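Local atomic coordinates of C-domain type II peptide synthetase (Streptomyces globisporus, PDB entry 4ZNM), a protein that belongs to the condensation-domain family of peptide synthetases and is built as one chain with mixed beta sheets and flanking helices. Residues Pro207-Arg219 / Glu339-Glu353. Numbering follows the deposited sequence.
Sequences PRVAVSKEFWRKR and EAFTHELPFSRLIPE
Phe-215 and His-343 form an offset stack, centroids 4.1 Å apart and planes 13° from parallel; CD2 of His-343 sits over the centre of the phenyl ring, and CB of Arg-219 lies over the other face, toward the rim. At the phenyl edge comes the Glu-339 carboxylate, while Thr-342 CG2 lies over the far face of the imidazole. The Trp-216 indole is held between Phe-215 CE2 on one face and Leu-350 CD2 on the other, the latter a CH-pi contact. In this condensation-domain fold, helix 207-219 packs on 339-353, two short helices joined by a loop, resting on strand 312-319 through Ala-340 and Leu-314.

The carbonyl O of His-343, just past helix 339-342, accepts a hydrogen bond from Trp-216 NE1 at 2.7 Å, nearly straight (166°); the O lies in the indole plane, but NE1 stands above the carbonyl plane. Leu-345 CD1 touches both Trp-216 CD1 and Lys-213 CG. Arg-208, bent at chi3, brings NH1 to Glu-344 O at 3.0 Å.

Salt bridges from the last turn of helix 207-219 reach both ends of 339-353. Arg-219 grips Glu-339 OE1 through NE and NH2; Arg-317 O also engages NH2. Arg-217 NE meets Glu-353 OE1 at 2.7 Å, within the guanidinium plane.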
loop_
_atom_site.group_PDB
_atom_site.type_symbol
_atom_site.label_atom_id
_atom_site.label_comp_id
_atom_site.label_asym_id
_atom_site.label_seq_id
_atom_site.Cartn_x
_atom_site.Cartn_y
_atom_site.Cartn_z
ATOM N N PRO A 207 -2.175 7.168 28.795
ATOM C CA PRO A 207 -3.437 6.775 29.450
ATOM C C PRO A 207 -4.591 6.500 28.485
ATOM O O PRO A 207 -5.406 5.621 28.769
ATOM C CB PRO A 207 -3.759 7.980 30.339
ATOM C CG PRO A 207 -2.438 8.668 30.531
ATOM C CD PRO A 207 -1.718 8.496 29.230
ATOM N N ARG A 208 -4.653 7.213 27.360
ATOM C CA ARG A 208 -5.731 6.998 26.388
ATOM C C ARG A 208 -5.743 5.570 25.856
ATOM O O ARG A 208 -6.734 5.123 25.283
ATOM C CB ARG A 208 -5.619 7.970 25.206
ATOM C CG ARG A 208 -4.420 7.732 24.292
ATOM C CD ARG A 208 -4.660 8.225 22.862
ATOM N NE ARG A 208 -5.515 7.327 22.082
ATOM C CZ ARG A 208 -5.082 6.265 21.396
ATOM N NH1 ARG A 208 -5.948 5.513 20.721
ATOM N NH2 ARG A 208 -3.790 5.942 21.387
ATOM N N VAL A 209 -4.632 4.865 26.014
ATOM C CA VAL A 209 -4.514 3.544 25.434
ATOM C C VAL A 209 -5.509 2.611 26.117
ATOM O O VAL A 209 -6.228 1.871 25.456
ATOM C CB VAL A 209 -3.080 3.017 25.541
ATOM C CG1 VAL A 209 -3.019 1.523 25.162
ATOM C CG2 VAL A 209 -2.159 3.855 24.641
ATOM N N ALA A 210 -5.554 2.674 27.440
ATOM C CA ALA A 210 -6.452 1.830 28.205
ATOM C C ALA A 210 -7.896 2.149 27.830
ATOM O O ALA A 210 -8.699 1.243 27.654
ATOM C CB ALA A 210 -6.216 2.024 29.678
ATOM N N VAL A 211 -8.209 3.438 27.688
ATOM C CA VAL A 211 -9.517 3.876 27.211
ATOM C C VAL A 211 -9.831 3.273 25.817
ATOM O O VAL A 211 -10.940 2.791 25.570
ATOM C CB VAL A 211 -9.594 5.415 27.175
ATOM C CG1 VAL A 211 -10.918 5.876 26.602
ATOM C CG2 VAL A 211 -9.418 6.003 28.568
ATOM N N SER A 212 -8.859 3.281 24.908
ATOM C CA SER A 212 -9.115 2.802 23.563
ATOM C C SER A 212 -9.300 1.281 23.556
ATOM O O SER A 212 -10.141 0.750 22.830
ATOM C CB SER A 212 -7.971 3.199 22.610
ATOM O OG SER A 212 -7.962 4.599 22.363
ATOM N N LYS A 213 -8.500 0.588 24.360
ATOM C CA LYS A 213 -8.609 -0.872 24.485
ATOM C C LYS A 213 -10.004 -1.241 24.953
ATOM O O LYS A 213 -10.582 -2.198 24.451
ATOM C CB LYS A 213 -7.554 -1.444 25.455
ATOM C CG LYS A 213 -6.198 -1.595 24.794
ATOM C CD LYS A 213 -5.087 -2.041 25.717
ATOM C CE LYS A 213 -3.809 -2.209 24.910
ATOM N NZ LYS A 213 -2.788 -3.022 25.587
ATOM N N GLU A 214 -10.541 -0.473 25.890
ATOM C CA GLU A 214 -11.884 -0.764 26.404
ATOM C C GLU A 214 -12.900 -0.480 25.311
ATOM O O GLU A 214 -13.851 -1.225 25.163
ATOM C CB GLU A 214 -12.216 0.049 27.656
ATOM C CG GLU A 214 -13.291 -0.622 28.537
ATOM C CD GLU A 214 -13.705 0.229 29.738
ATOM O OE1 GLU A 214 -12.817 0.798 30.412
ATOM O OE2 GLU A 214 -14.923 0.320 30.013
ATOM N N PHE A 215 -12.690 0.573 24.525
ATOM C CA PHE A 215 -13.560 0.826 23.374
ATOM C C PHE A 215 -13.582 -0.355 22.396
ATOM O O PHE A 215 -14.639 -0.780 21.950
ATOM C CB PHE A 215 -13.131 2.095 22.620
ATOM C CG PHE A 215 -13.727 2.195 21.243
ATOM C CD1 PHE A 215 -14.970 2.748 21.066
ATOM C CD2 PHE A 215 -13.057 1.712 20.141
ATOM C CE1 PHE A 215 -15.531 2.812 19.824
ATOM C CE2 PHE A 215 -13.630 1.765 18.888
ATOM C CZ PHE A 215 -14.862 2.336 18.733
ATOM N N TRP A 216 -12.415 -0.896 22.062
ATOM C CA TRP A 216 -12.329 -1.949 21.057
ATOM C C TRP A 216 -12.885 -3.291 21.530
ATOM O O TRP A 216 -13.530 -3.996 20.754
ATOM C CB TRP A 216 -10.885 -2.117 20.604
ATOM C CG TRP A 216 -10.431 -1.016 19.692
ATOM C CD1 TRP A 216 -9.538 -0.016 19.972
ATOM C CD2 TRP A 216 -10.874 -0.794 18.350
ATOM N NE1 TRP A 216 -9.375 0.793 18.864
ATOM C CE2 TRP A 216 -10.189 0.336 17.859
ATOM C CE3 TRP A 216 -11.762 -1.460 17.508
ATOM C CZ2 TRP A 216 -10.390 0.826 16.565
ATOM C CZ3 TRP A 216 -11.936 -0.987 16.221
ATOM C CH2 TRP A 216 -11.268 0.148 15.767
ATOM N N ARG A 217 -12.621 -3.643 22.790
ATOM C CA ARG A 217 -13.185 -4.849 23.387
ATOM C C ARG A 217 -14.702 -4.819 23.210
ATOM O O ARG A 217 -15.318 -5.809 22.791
ATOM C CB ARG A 217 -12.852 -4.955 24.885
ATOM C CG ARG A 217 -11.462 -5.489 25.203
ATOM C CD ARG A 217 -11.254 -5.611 26.736
ATOM N NE ARG A 217 -9.978 -5.024 27.157
ATOM C CZ ARG A 217 -9.839 -3.931 27.912
ATOM N NH1 ARG A 217 -10.898 -3.276 28.392
ATOM N NH2 ARG A 217 -8.619 -3.498 28.210
ATOM N N LYS A 218 -15.305 -3.678 23.521
ATOM C CA LYS A 218 -16.763 -3.549 23.380
ATOM C C LYS A 218 -17.170 -3.531 21.917
ATOM O O LYS A 218 -18.064 -4.251 21.511
ATOM C CB LYS A 218 -17.288 -2.280 24.060
ATOM C CG LYS A 218 -17.039 -2.214 25.557
ATOM C CD LYS A 218 -17.434 -0.853 26.133
ATOM C CE LYS A 218 -17.270 -0.825 27.649
ATOM N NZ LYS A 218 -17.575 0.509 28.240
ATOM N N ARG A 219 -16.517 -2.684 21.126
ATOM C CA ARG A 219 -16.897 -2.519 19.733
ATOM C C ARG A 219 -16.781 -3.799 18.911
ATOM O O ARG A 219 -17.582 -4.054 18.018
ATOM C CB ARG A 219 -16.036 -1.451 19.087
ATOM C CG ARG A 219 -16.583 -0.968 17.764
ATOM C CD ARG A 219 -17.928 -0.222 17.924
ATOM N NE ARG A 219 -18.163 0.456 16.677
ATOM C CZ ARG A 219 -18.632 -0.131 15.581
ATOM N NH1 ARG A 219 -18.991 -1.408 15.600
ATOM N NH2 ARG A 219 -18.753 0.577 14.463
ATOM N N GLU A 339 -14.814 6.824 14.630
ATOM C CA GLU A 339 -14.415 6.291 15.936
ATOM C C GLU A 339 -13.187 5.374 15.826
ATOM O O GLU A 339 -12.414 5.276 16.773
ATOM C CB GLU A 339 -15.589 5.595 16.602
ATOM C CG GLU A 339 -16.221 4.585 15.763
ATOM C CD GLU A 339 -17.391 3.939 16.438
ATOM O OE1 GLU A 339 -17.706 2.800 16.026
ATOM O OE2 GLU A 339 -17.981 4.576 17.351
ATOM N N ALA A 340 -12.952 4.779 14.660
ATOM C CA ALA A 340 -11.806 3.878 14.500
ATOM C C ALA A 340 -10.516 4.690 14.578
ATOM O O ALA A 340 -9.585 4.327 15.291
ATOM C CB ALA A 340 -11.884 3.122 13.184
ATOM N N PHE A 341 -10.482 5.818 13.879
ATOM C CA PHE A 341 -9.306 6.650 13.895
ATOM C C PHE A 341 -9.142 7.318 15.261
ATOM O O PHE A 341 -8.026 7.491 15.723
ATOM C CB PHE A 341 -9.374 7.691 12.766
ATOM C CG PHE A 341 -9.174 7.100 11.382
ATOM C CD1 PHE A 341 -7.942 6.584 11.009
ATOM C CD2 PHE A 341 -10.206 7.073 10.458
ATOM C CE1 PHE A 341 -7.753 6.043 9.753
ATOM C CE2 PHE A 341 -10.014 6.538 9.191
ATOM C CZ PHE A 341 -8.790 6.017 8.843
ATOM N N THR A 342 -10.235 7.695 15.914
ATOM C CA THR A 342 -10.119 8.303 17.248
ATOM C C THR A 342 -9.441 7.350 18.215
ATOM O O THR A 342 -8.604 7.749 19.029
ATOM C CB THR A 342 -11.488 8.691 17.818
ATOM O OG1 THR A 342 -12.007 9.772 17.051
ATOM C CG2 THR A 342 -11.392 9.115 19.297
ATOM N N HIS A 343 -9.794 6.075 18.112
ATOM C CA HIS A 343 -9.282 5.092 19.062
ATOM C C HIS A 343 -8.222 4.210 18.467
ATOM O O HIS A 343 -7.953 3.124 18.984
ATOM C CB HIS A 343 -10.412 4.221 19.585
ATOM C CG HIS A 343 -11.430 4.981 20.372
ATOM N ND1 HIS A 343 -11.196 5.416 21.660
ATOM C CD2 HIS A 343 -12.688 5.374 20.060
ATOM C CE1 HIS A 343 -12.275 6.040 22.113
ATOM N NE2 HIS A 343 -13.195 6.022 21.166
ATOM N N GLU A 344 -7.596 4.676 17.396
ATOM C CA GLU A 344 -6.691 3.798 16.667
ATOM C C GLU A 344 -5.581 3.267 17.569
ATOM O O GLU A 344 -4.946 4.010 18.321
ATOM C CB GLU A 344 -6.066 4.502 15.457
ATOM C CG GLU A 344 -5.129 3.578 14.706
ATOM C CD GLU A 344 -4.556 4.140 13.383
ATOM O OE1 GLU A 344 -4.941 5.253 12.983
ATOM O OE2 GLU A 344 -3.695 3.453 12.764
ATOM N N LEU A 345 -5.324 1.970 17.427
ATOM C CA LEU A 345 -4.189 1.328 18.089
ATOM C C LEU A 345 -3.343 0.492 17.139
ATOM O O LEU A 345 -3.874 -0.096 16.188
ATOM C CB LEU A 345 -4.691 0.417 19.213
ATOM C CG LEU A 345 -5.398 1.059 20.418
ATOM C CD1 LEU A 345 -5.898 -0.042 21.322
ATOM C CD2 LEU A 345 -4.457 1.997 21.179
ATOM N N PRO A 346 -2.040 0.379 17.429
ATOM C CA PRO A 346 -1.243 -0.585 16.662
ATOM C C PRO A 346 -1.858 -1.968 16.773
ATOM O O PRO A 346 -2.065 -2.460 17.898
ATOM C CB PRO A 346 0.138 -0.541 17.329
ATOM C CG PRO A 346 0.085 0.578 18.330
ATOM C CD PRO A 346 -1.330 0.851 18.631
ATOM N N PHE A 347 -2.127 -2.596 15.630
ATOM C CA PHE A 347 -2.900 -3.821 15.619
ATOM C C PHE A 347 -2.279 -4.933 16.477
ATOM O O PHE A 347 -3.005 -5.697 17.095
ATOM C CB PHE A 347 -3.093 -4.323 14.185
ATOM C CG PHE A 347 -4.079 -5.458 14.076
ATOM C CD1 PHE A 347 -3.663 -6.725 13.758
ATOM C CD2 PHE A 347 -5.424 -5.250 14.303
ATOM C CE1 PHE A 347 -4.574 -7.781 13.652
ATOM C CE2 PHE A 347 -6.331 -6.294 14.194
ATOM C CZ PHE A 347 -5.899 -7.556 13.874
ATOM N N SER A 348 -0.950 -5.033 16.512
ATOM C CA SER A 348 -0.296 -6.100 17.269
ATOM C C SER A 348 -0.591 -5.976 18.774
ATOM O O SER A 348 -0.581 -6.976 19.494
ATOM C CB SER A 348 1.221 -6.093 17.022
ATOM O OG SER A 348 1.790 -4.932 17.594
ATOM N N ARG A 349 -0.904 -4.766 19.226
ATOM C CA ARG A 349 -1.349 -4.527 20.602
ATOM C C ARG A 349 -2.864 -4.671 20.808
ATOM O O ARG A 349 -3.334 -4.933 21.914
ATOM C CB ARG A 349 -0.923 -3.117 21.053
ATOM C CG ARG A 349 0.581 -2.970 21.304
ATOM C CD ARG A 349 1.084 -3.872 22.441
ATOM N NE ARG A 349 2.547 -3.874 22.530
ATOM C CZ ARG A 349 3.264 -3.039 23.280
ATOM N NH1 ARG A 349 4.592 -3.128 23.283
ATOM N NH2 ARG A 349 2.663 -2.108 24.017
ATOM N N LEU A 350 -3.625 -4.461 19.748
ATOM C CA LEU A 350 -5.070 -4.571 19.834
ATOM C C LEU A 350 -5.513 -6.038 19.800
ATOM O O LEU A 350 -6.379 -6.432 20.546
ATOM C CB LEU A 350 -5.728 -3.804 18.694
ATOM C CG LEU A 350 -7.218 -4.063 18.440
ATOM C CD1 LEU A 350 -7.993 -3.812 19.717
ATOM C CD2 LEU A 350 -7.768 -3.205 17.323
ATOM N N ILE A 351 -4.924 -6.847 18.929
ATOM C CA ILE A 351 -5.490 -8.157 18.641
ATOM C C ILE A 351 -5.530 -9.086 19.879
ATOM O O ILE A 351 -6.462 -9.863 20.022
ATOM C CB ILE A 351 -4.751 -8.825 17.460
ATOM C CG1 ILE A 351 -5.367 -10.174 17.149
ATOM C CG2 ILE A 351 -3.273 -8.969 17.727
ATOM C CD1 ILE A 351 -6.691 -10.079 16.489
ATOM N N PRO A 352 -4.553 -8.986 20.794
ATOM C CA PRO A 352 -4.676 -9.883 21.951
ATOM C C PRO A 352 -5.910 -9.564 22.799
ATOM O O PRO A 352 -6.349 -10.421 23.553
ATOM C CB PRO A 352 -3.383 -9.627 22.750
ATOM C CG PRO A 352 -2.478 -8.881 21.820
ATOM C CD PRO A 352 -3.400 -8.089 20.932
ATOM N N GLU A 353 -6.456 -8.356 22.660
ATOM C CA GLU A 353 -7.668 -7.943 23.368
ATOM C C GLU A 353 -8.923 -8.535 22.744
ATOM O O GLU A 353 -9.935 -8.681 23.409
ATOM C CB GLU A 353 -7.795 -6.415 23.384
ATOM C CG GLU A 353 -6.631 -5.705 24.075
ATOM C CD GLU A 353 -6.552 -6.005 25.567
ATOM O OE1 GLU A 353 -7.578 -5.855 26.273
ATOM O OE2 GLU A 353 -5.461 -6.395 26.032
#